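Local atomic coordinates of glycoside Hydrolase Family 43_12 (Metagenome, PDB entry 7JVH), a protein that probably hydrolyses glycosidic bonds in arabinose- or xylose-containing plant cell-wall polysaccharides. Residues A[50-55]-A[358-363]; A[93-97]-A[362-366]; A[315-319]-A[338-343]. All blocks are in the same frame, centred on the assembly; numbering follows the deposited sequence.

In the fold
All three contacts lie on one side of the chain's centre, around the place where the first and last blades of the five-bladed propeller meet. Contact 3 is internal to the last blade and pairs its two middle strands, with mostly buried side chains. Contact 1 is a separate two-stranded sheet, formed by the segments leading into and out of the propeller; it is only partly buried and adds a salt bridge to its backbone bonds. Contact 2 has no hydrogen bond across it: the outgoing segment shared with contact 1 presses apolar groups on a first-blade loop. F52 touches I95, S54 OG probably bonds M338 N, and P364 meets Y316, tying the contacts together.

Contact 1. Residues A[50-55]-A[358-363]; sequences NEFYSP and SIKQKM
F52 is the main bump of this contact: its ring turns its CD1-CE1 edge to the opposite strand, near K362 O, and wedges into the hollow between the side chains of Q361 and M363. A first torsion of 76°, with CG lying between the backbone N and the carbonyl carbon, swings the ring there. Its CE1 presses to 3.2 Å from Q361 CB, while CD1 rests 3.6 Å from M363 CG of the selenomethionine. S54 fills in beside Q361, its CB 3.9 Å from Q361 CG. On the face that carries Y53 and K360, these two side chains run alongside each other, and the Y53 ring fits against I359, CD1 to CG1 3.8 Å. I359 CD1 continues toward P55, which follows a cis peptide bond. Between these two faces the strands 51-53 and 360-362 pair antiparallel. F52 and Q361 exchange two backbone bonds, flanked by S54 N to I359 O and by M363 N to N50 O at 2.9 Å. K360 bends at its third torsion and brings its end to the E51 carboxylate, CE nearer than NZ, with K360 NZ 3.5 Å from E51 OE2. That is a long salt bridge, and E51 OE1 is also held by K48 N. The sheet thus joins the chain entering the family 43 propeller to the chain leaving it: backbone bonds supply its directional grip, and the partly exposed ion pair probably adds only modestly.

Contact 2. Residues A[93-97]-A[362-366]; sequences DLINW and KMPKG
I95 and M363 meet because of how each side chain is turned: I95 has CG1 beside its backbone nitrogen (chi1 -51°), which leaves CG2 anti to that nitrogen, while the otherwise extended M363 chain folds at its third torsion (55°) and carries CE back onto the isoleucine. The selenomethionine methyl settles against the branch point, CE lying 3.4 Å from I95 CG2 and 3.5 Å from I95 CB. The other branch of I95 is taken up by the start of the next residue, with I95 CD1 3.6 Å from P364 CD. I95 therefore fits into the angle between two consecutive residues of 362-366, and the same CD1 also packs on F52 of the adjoining two-stranded sheet. P364 CG, next to CD in the ring, also touches Y316.

The loop that presents I95 is braced from within by D93. D93 OD1 accepts from I95 N at 2.8 Å, an Asx turn, and from N96 N at 2.7 Å, this second donor approaching on the syn lone pair. D93 OD2 is met from above the carboxylate plane by N96 ND2 at 2.8 Å, so both carboxylate oxygens are engaged. The N96 amide also reaches past the loop: N96 ND2 donates to E368 O as well, and N96 OD1 accepts from K370 N. The loop connects the last two strands of the first propeller blade, and 362-366 begins the connection toward the C-terminal domain. No hydrogen bond joins the two segments directly. Their meeting is apolar and depends on shape, while the polar work is done beside it, where D93 fixes the turn and N96 binds the chain just beyond G366.

Contact 3. Residues A[315-319]-A[338-343]; sequences YYGVF and MLPVDW
Strands 316-319 and 338-342 run antiparallel, their N-to-C directions 143° apart, joined by G317 N to L339 O at 3.0 Å, a weaker, bent return bond from L339 N to G317 O, and V341 N to Y315 O, whose modelled length is suspiciously short. P340 lies against the Y316 ring, with Y316 CE2 3.7 Å from P340 CB. Also on this face, V318 CG1 packs at 3.6 Å on M338 CG. The selenium of M338 makes an oblique Met-aromatic contact with Y316, 5.4 Å from the ring centroid. These are the two middle strands of a four-stranded antiparallel propeller blade, the last of the five in the family 43 domain, flanked by strands 300-308 and 349-350. The F319 ring turns its edge to L339, CE1 lying 3.8 Å from L339 CG. V341 CG2 lies 3.5 Å from G317 N, over a residue with no side chain to interfere. Just before one strand and just past the other, W343 directs an edge at the face of Y315 in a T-shaped pair, the centroids of the Y315 ring and the six-membered ring of W343 5.2 Å apart and planes at 62°. K246, which also touches Y315, makes a cation-pi contact with W343, and W343 NE1 bonds T346 O.

Contact 1. Residues A[50-55]-A[358-363]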
loop_
_atom_site.group_PDB
_atom_site.type_symbol
_atom_site.label_atom_id
_atom_site.label_comp_id
_atom_site.label_asym_id
_atom_site.label_seq_id
_atom_site.Cartn_x
_atom_site.Cartn_y
_atom_site.Cartn_z
ATOM N N ASN A 50 -17.446 -21.918 1.445
ATOM C CA ASN A 50 -17.364 -21.287 0.106
ATOM C C ASN A 50 -17.249 -19.771 0.220
ATOM O O ASN A 50 -17.584 -19.092 -0.743
ATOM C CB ASN A 50 -18.631 -21.565 -0.695
ATOM C CG ASN A 50 -19.819 -20.825 -0.135
ATOM O OD1 ASN A 50 -20.042 -20.836 1.063
ATOM N ND2 ASN A 50 -20.576 -20.170 -0.989
ATOM N N GLU A 51 -16.757 -19.265 1.337
ATOM C CA GLU A 51 -16.690 -17.802 1.495
ATOM C C GLU A 51 -15.241 -17.352 1.660
ATOM O O GLU A 51 -14.383 -18.196 1.867
ATOM C CB GLU A 51 -17.535 -17.414 2.703
ATOM C CG GLU A 51 -19.021 -17.488 2.443
ATOM C CD GLU A 51 -19.854 -17.291 3.687
ATOM O OE1 GLU A 51 -19.492 -17.873 4.707
ATOM O OE2 GLU A 51 -20.848 -16.569 3.632
ATOM N N PHE A 52 -15.011 -16.052 1.526
ATOM C CA PHE A 52 -13.681 -15.425 1.718
ATOM C C PHE A 52 -13.895 -14.006 2.223
ATOM O O PHE A 52 -14.977 -13.472 2.059
ATOM C CB PHE A 52 -12.835 -15.436 0.448
ATOM C CG PHE A 52 -13.204 -14.425 -0.606
ATOM C CD1 PHE A 52 -14.345 -14.580 -1.366
ATOM C CD2 PHE A 52 -12.396 -13.336 -0.864
ATOM C CE1 PHE A 52 -14.665 -13.674 -2.357
ATOM C CE2 PHE A 52 -12.736 -12.419 -1.838
ATOM C CZ PHE A 52 -13.871 -12.588 -2.582
ATOM N N TYR A 53 -12.890 -13.470 2.900
ATOM C CA TYR A 53 -12.906 -12.099 3.391
ATOM C C TYR A 53 -12.380 -11.133 2.327
ATOM O O TYR A 53 -11.384 -11.423 1.662
ATOM C CB TYR A 53 -12.058 -11.997 4.663
ATOM C CG TYR A 53 -12.627 -12.744 5.867
ATOM C CD1 TYR A 53 -13.925 -12.503 6.305
ATOM C CD2 TYR A 53 -11.858 -13.657 6.586
ATOM C CE1 TYR A 53 -14.437 -13.136 7.410
ATOM C CE2 TYR A 53 -12.367 -14.305 7.696
ATOM C CZ TYR A 53 -13.661 -14.045 8.101
ATOM O OH TYR A 53 -14.210 -14.681 9.184
ATOM N N SER A 54 -13.114 -10.027 2.304
ATOM C CA SER A 54 -12.892 -8.801 1.519
ATOM C C SER A 54 -12.901 -7.606 2.470
ATOM O O SER A 54 -13.916 -7.270 3.042
ATOM C CB SER A 54 -13.872 -8.635 0.423
ATOM O OG SER A 54 -13.466 -7.590 -0.425
ATOM N N PRO A 55 -11.612 -6.860 2.472
ATOM C CA PRO A 55 -10.475 -6.814 1.545
ATOM C C PRO A 55 -9.554 -8.030 1.483
ATOM O O PRO A 55 -9.201 -8.608 2.512
ATOM C CB PRO A 55 -9.671 -5.629 2.079
ATOM C CG PRO A 55 -9.961 -5.593 3.535
ATOM C CD PRO A 55 -11.412 -5.986 3.640
ATOM N N SER A 358 -20.099 -5.940 2.874
ATOM C CA SER A 358 -19.874 -6.827 3.989
ATOM C C SER A 358 -18.537 -7.504 3.786
ATOM O O SER A 358 -18.040 -7.634 2.662
ATOM C CB SER A 358 -21.006 -7.838 4.166
ATOM O OG SER A 358 -21.241 -8.525 2.965
ATOM N N ILE A 359 -17.973 -7.937 4.913
ATOM C CA ILE A 359 -16.683 -8.599 4.990
ATOM C C ILE A 359 -16.607 -9.922 4.233
ATOM O O ILE A 359 -15.531 -10.322 3.817
ATOM C CB ILE A 359 -16.297 -8.768 6.467
ATOM C CG1 ILE A 359 -14.785 -8.856 6.611
ATOM C CG2 ILE A 359 -17.021 -9.940 7.096
ATOM C CD1 ILE A 359 -14.052 -7.570 6.330
ATOM N N LYS A 360 -17.764 -10.573 4.040
ATOM C CA LYS A 360 -17.849 -11.881 3.380
ATOM C C LYS A 360 -18.420 -11.773 1.997
ATOM O O LYS A 360 -19.385 -11.079 1.790
ATOM C CB LYS A 360 -18.718 -12.826 4.178
ATOM C CG LYS A 360 -18.077 -13.233 5.489
ATOM C CD LYS A 360 -19.118 -13.684 6.496
ATOM C CE LYS A 360 -19.600 -15.086 6.251
ATOM N NZ LYS A 360 -20.924 -15.327 6.885
ATOM N N GLN A 361 -17.802 -12.517 1.092
ATOM C CA GLN A 361 -18.199 -12.620 -0.324
ATOM C C GLN A 361 -18.150 -14.099 -0.675
ATOM O O GLN A 361 -17.294 -14.793 -0.132
ATOM C CB GLN A 361 -17.151 -11.971 -1.224
ATOM C CG GLN A 361 -16.966 -10.487 -0.987
ATOM C CD GLN A 361 -18.108 -9.755 -1.622
ATOM O OE1 GLN A 361 -18.479 -10.056 -2.739
ATOM N NE2 GLN A 361 -18.686 -8.814 -0.901
ATOM N N LYS A 362 -19.035 -14.556 -1.553
ATOM C CA LYS A 362 -18.953 -15.971 -1.953
ATOM C C LYS A 362 -17.746 -16.086 -2.873
ATOM O O LYS A 362 -17.544 -15.177 -3.642
ATOM C CB LYS A 362 -20.256 -16.363 -2.647
ATOM C CG LYS A 362 -21.498 -15.710 -2.066
ATOM C CD LYS A 362 -22.760 -15.966 -2.852
ATOM C CE LYS A 362 -23.371 -14.719 -3.451
ATOM N NZ LYS A 362 -24.742 -14.469 -2.956
HETATM N N MSE A 363 -16.989 -17.178 -2.796
HETATM C CA MSE A 363 -15.823 -17.382 -3.694
HETATM C C MSE A 363 -16.312 -17.900 -5.051
HETATM O O MSE A 363 -17.466 -18.278 -5.177
HETATM C CB MSE A 363 -14.892 -18.469 -3.143
HETATM C CG MSE A 363 -14.274 -18.197 -1.795
HETATM SE SE MSE A 363 -12.949 -19.520 -1.318
HETATM C CE MSE A 363 -11.673 -19.579 -2.705
#

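Contact 2. Residues A[93-97]-A[362-366]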
loop_
_atom_site.group_PDB
_atom_site.type_symbol
_atom_site.label_atom_id
_atom_site.label_comp_id
_atom_site.label_asym_id
_atom_site.label_seq_id
_atom_site.Cartn_x
_atom_site.Cartn_y
_atom_site.Cartn_z
ATOM N N ASP A 93 -6.747 -18.165 -9.166
ATOM C CA ASP A 93 -8.159 -18.235 -8.784
ATOM C C ASP A 93 -8.781 -16.957 -8.199
ATOM O O ASP A 93 -9.960 -16.951 -7.872
ATOM C CB ASP A 93 -8.365 -19.391 -7.797
ATOM C CG ASP A 93 -7.588 -19.211 -6.491
ATOM O OD1 ASP A 93 -7.419 -18.066 -6.015
ATOM O OD2 ASP A 93 -7.153 -20.231 -5.925
ATOM N N LEU A 94 -7.974 -15.896 -8.053
ATOM C CA LEU A 94 -8.315 -14.527 -7.538
ATOM C C LEU A 94 -8.632 -14.490 -6.042
ATOM O O LEU A 94 -9.054 -13.443 -5.589
ATOM C CB LEU A 94 -9.444 -13.842 -8.312
ATOM C CG LEU A 94 -9.286 -13.709 -9.817
ATOM C CD1 LEU A 94 -10.594 -13.255 -10.411
ATOM C CD2 LEU A 94 -8.195 -12.722 -10.156
ATOM N N ILE A 95 -8.487 -15.599 -5.328
ATOM C CA ILE A 95 -8.728 -15.636 -3.858
ATOM C C ILE A 95 -7.431 -15.972 -3.132
ATOM O O ILE A 95 -7.154 -15.368 -2.120
ATOM C CB ILE A 95 -9.810 -16.669 -3.518
ATOM C CG1 ILE A 95 -11.058 -16.467 -4.369
ATOM C CG2 ILE A 95 -10.132 -16.630 -2.040
ATOM C CD1 ILE A 95 -12.138 -15.723 -3.674
ATOM N N ASN A 96 -6.687 -16.930 -3.652
ATOM C CA ASN A 96 -5.430 -17.351 -3.003
ATOM C C ASN A 96 -4.267 -16.678 -3.715
ATOM O O ASN A 96 -3.975 -17.029 -4.846
ATOM C CB ASN A 96 -5.339 -18.870 -2.930
ATOM C CG ASN A 96 -6.599 -19.463 -2.347
ATOM O OD1 ASN A 96 -6.794 -19.447 -1.144
ATOM N ND2 ASN A 96 -7.481 -19.943 -3.199
ATOM N N TRP A 97 -3.625 -15.753 -3.016
ATOM C CA TRP A 97 -2.524 -14.969 -3.614
ATOM C C TRP A 97 -1.187 -15.257 -2.943
ATOM O O TRP A 97 -1.151 -15.453 -1.739
ATOM C CB TRP A 97 -2.860 -13.494 -3.468
ATOM C CG TRP A 97 -4.100 -13.065 -4.175
ATOM C CD1 TRP A 97 -5.364 -13.037 -3.683
ATOM C CD2 TRP A 97 -4.171 -12.527 -5.497
ATOM N NE1 TRP A 97 -6.220 -12.532 -4.614
ATOM C CE2 TRP A 97 -5.517 -12.215 -5.738
ATOM C CE3 TRP A 97 -3.230 -12.290 -6.497
ATOM C CZ2 TRP A 97 -5.945 -11.680 -6.942
ATOM C CZ3 TRP A 97 -3.655 -11.763 -7.688
ATOM C CH2 TRP A 97 -4.993 -11.464 -7.902
ATOM N N LYS A 362 -19.035 -14.556 -1.553
ATOM C CA LYS A 362 -18.953 -15.971 -1.953
ATOM C C LYS A 362 -17.746 -16.086 -2.873
ATOM O O LYS A 362 -17.544 -15.177 -3.642
ATOM C CB LYS A 362 -20.256 -16.363 -2.647
ATOM C CG LYS A 362 -21.498 -15.710 -2.066
ATOM C CD LYS A 362 -22.760 -15.966 -2.852
ATOM C CE LYS A 362 -23.371 -14.719 -3.451
ATOM N NZ LYS A 362 -24.742 -14.469 -2.956
HETATM N N MSE A 363 -16.989 -17.178 -2.796
HETATM C CA MSE A 363 -15.823 -17.382 -3.694
HETATM C C MSE A 363 -16.312 -17.900 -5.051
HETATM O O MSE A 363 -17.466 -18.278 -5.177
HETATM C CB MSE A 363 -14.892 -18.469 -3.143
HETATM C CG MSE A 363 -14.274 -18.197 -1.795
HETATM SE SE MSE A 363 -12.949 -19.520 -1.318
HETATM C CE MSE A 363 -11.673 -19.579 -2.705
ATOM N N PRO A 364 -15.477 -17.921 -6.099
ATOM C CA PRO A 364 -15.883 -18.506 -7.368
ATOM C C PRO A 364 -16.079 -20.023 -7.227
ATOM O O PRO A 364 -15.381 -20.629 -6.467
ATOM C CB PRO A 364 -14.684 -18.232 -8.277
ATOM C CG PRO A 364 -14.000 -17.064 -7.634
ATOM C CD PRO A 364 -14.176 -17.289 -6.154
ATOM N N LYS A 365 -16.995 -20.598 -8.008
ATOM C CA LYS A 365 -17.314 -22.049 -7.972
ATOM C C LYS A 365 -16.043 -22.897 -8.062
ATOM O O LYS A 365 -15.196 -22.618 -8.902
ATOM C CB LYS A 365 -18.287 -22.406 -9.098
ATOM C CG LYS A 365 -18.653 -23.881 -9.220
ATOM C CD LYS A 365 -18.058 -24.568 -10.435
ATOM C CE LYS A 365 -17.265 -25.813 -10.101
ATOM N NZ LYS A 365 -16.189 -26.054 -11.089
ATOM N N GLY A 366 -15.959 -23.918 -7.216
ATOM C CA GLY A 366 -14.840 -24.844 -7.153
ATOM C C GLY A 366 -13.647 -24.400 -6.313
ATOM O O GLY A 366 -12.873 -25.249 -5.881
#

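Contact 3. Residues A[315-319]-A[338-343]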
loop_
_atom_site.group_PDB
_atom_site.type_symbol
_atom_site.label_atom_id
_atom_site.label_comp_id
_atom_site.label_asym_id
_atom_site.label_seq_id
_atom_site.Cartn_x
_atom_site.Cartn_y
_atom_site.Cartn_z
ATOM N N TYR A 315 -16.303 -11.614 -14.843
ATOM C CA TYR A 315 -15.427 -10.494 -14.492
ATOM C C TYR A 315 -15.370 -10.196 -12.985
ATOM O O TYR A 315 -16.370 -10.334 -12.276
ATOM C CB TYR A 315 -15.857 -9.210 -15.230
ATOM C CG TYR A 315 -15.592 -9.229 -16.710
ATOM C CD1 TYR A 315 -16.446 -9.900 -17.578
ATOM C CD2 TYR A 315 -14.484 -8.582 -17.249
ATOM C CE1 TYR A 315 -16.213 -9.930 -18.933
ATOM C CE2 TYR A 315 -14.237 -8.596 -18.618
ATOM C CZ TYR A 315 -15.115 -9.277 -19.451
ATOM O OH TYR A 315 -14.901 -9.323 -20.801
ATOM N N TYR A 316 -14.215 -9.714 -12.536
ATOM C CA TYR A 316 -13.987 -9.341 -11.120
ATOM C C TYR A 316 -13.318 -7.968 -11.044
ATOM O O TYR A 316 -12.415 -7.706 -11.814
ATOM C CB TYR A 316 -13.155 -10.426 -10.441
ATOM C CG TYR A 316 -13.953 -11.675 -10.220
ATOM C CD1 TYR A 316 -13.821 -12.770 -11.050
ATOM C CD2 TYR A 316 -14.899 -11.723 -9.224
ATOM C CE1 TYR A 316 -14.583 -13.906 -10.861
ATOM C CE2 TYR A 316 -15.671 -12.847 -9.023
ATOM C CZ TYR A 316 -15.506 -13.940 -9.840
ATOM O OH TYR A 316 -16.272 -15.039 -9.627
ATOM N N GLY A 317 -13.753 -7.131 -10.109
ATOM C CA GLY A 317 -13.171 -5.787 -9.965
ATOM C C GLY A 317 -12.489 -5.563 -8.629
ATOM O O GLY A 317 -13.140 -5.694 -7.609
ATOM N N VAL A 318 -11.213 -5.198 -8.647
ATOM C CA VAL A 318 -10.485 -4.916 -7.384
ATOM C C VAL A 318 -10.504 -3.407 -7.179
ATOM O O VAL A 318 -10.434 -2.709 -8.157
ATOM C CB VAL A 318 -9.046 -5.445 -7.429
ATOM C CG1 VAL A 318 -8.992 -6.956 -7.507
ATOM C CG2 VAL A 318 -8.252 -4.811 -8.547
ATOM N N PHE A 319 -10.629 -2.940 -5.942
ATOM C CA PHE A 319 -10.637 -1.482 -5.686
ATOM C C PHE A 319 -10.050 -1.177 -4.308
ATOM O O PHE A 319 -9.621 -2.089 -3.635
ATOM C CB PHE A 319 -12.045 -0.910 -5.812
ATOM C CG PHE A 319 -13.086 -1.527 -4.920
ATOM C CD1 PHE A 319 -13.538 -2.811 -5.138
ATOM C CD2 PHE A 319 -13.645 -0.813 -3.885
ATOM C CE1 PHE A 319 -14.517 -3.363 -4.334
ATOM C CE2 PHE A 319 -14.622 -1.369 -3.082
ATOM C CZ PHE A 319 -15.056 -2.643 -3.307
HETATM N N MSE A 338 -12.270 -6.601 -3.189
HETATM C CA MSE A 338 -12.688 -7.217 -4.466
HETATM C C MSE A 338 -14.197 -7.408 -4.469
HETATM O O MSE A 338 -14.780 -7.392 -3.396
HETATM C CB MSE A 338 -11.958 -8.522 -4.756
HETATM C CG MSE A 338 -11.836 -8.781 -6.227
HETATM SE SE MSE A 338 -11.209 -10.538 -6.619
HETATM C CE MSE A 338 -9.488 -10.659 -7.432
ATOM N N LEU A 339 -14.779 -7.531 -5.659
ATOM C CA LEU A 339 -16.233 -7.723 -5.861
ATOM C C LEU A 339 -16.429 -8.415 -7.211
ATOM O O LEU A 339 -15.591 -8.238 -8.081
ATOM C CB LEU A 339 -16.904 -6.354 -5.894
ATOM C CG LEU A 339 -17.382 -5.782 -4.568
ATOM C CD1 LEU A 339 -18.207 -4.538 -4.797
ATOM C CD2 LEU A 339 -18.184 -6.801 -3.801
ATOM N N PRO A 340 -17.489 -9.215 -7.418
ATOM C CA PRO A 340 -17.728 -9.846 -8.700
ATOM C C PRO A 340 -18.308 -8.779 -9.635
ATOM O O PRO A 340 -18.967 -7.902 -9.167
ATOM C CB PRO A 340 -18.786 -10.908 -8.385
ATOM C CG PRO A 340 -18.835 -10.967 -6.893
ATOM C CD PRO A 340 -18.497 -9.571 -6.446
ATOM N N VAL A 341 -18.051 -8.889 -10.932
ATOM C CA VAL A 341 -18.582 -7.857 -11.864
ATOM C C VAL A 341 -19.403 -8.513 -12.974
ATOM O O VAL A 341 -18.867 -9.338 -13.672
ATOM C CB VAL A 341 -17.434 -7.009 -12.442
ATOM C CG1 VAL A 341 -17.886 -6.181 -13.631
ATOM C CG2 VAL A 341 -16.813 -6.120 -11.387
ATOM N N ASP A 342 -20.676 -8.158 -13.100
ATOM C CA ASP A 342 -21.481 -8.666 -14.203
ATOM C C ASP A 342 -21.291 -7.737 -15.407
ATOM O O ASP A 342 -21.571 -6.543 -15.323
ATOM C CB ASP A 342 -22.960 -8.735 -13.814
ATOM C CG ASP A 342 -23.852 -9.236 -14.940
ATOM O OD1 ASP A 342 -23.396 -9.413 -16.082
ATOM O OD2 ASP A 342 -25.042 -9.452 -14.685
ATOM N N TRP A 343 -20.805 -8.305 -16.517
ATOM C CA TRP A 343 -20.648 -7.578 -17.762
ATOM C C TRP A 343 -21.276 -8.332 -18.930
ATOM O O TRP A 343 -20.725 -8.379 -20.012
ATOM C CB TRP A 343 -19.167 -7.273 -18.033
ATOM C CG TRP A 343 -18.961 -6.019 -18.830
ATOM C CD1 TRP A 343 -19.916 -5.325 -19.533
ATOM C CD2 TRP A 343 -17.727 -5.313 -19.027
ATOM N NE1 TRP A 343 -19.352 -4.226 -20.141
ATOM C CE2 TRP A 343 -18.009 -4.195 -19.849
ATOM C CE3 TRP A 343 -16.417 -5.517 -18.599
ATOM C CZ2 TRP A 343 -17.025 -3.290 -20.239
ATOM C CZ3 TRP A 343 -15.435 -4.608 -18.986
ATOM C CH2 TRP A 343 -15.741 -3.521 -19.817
#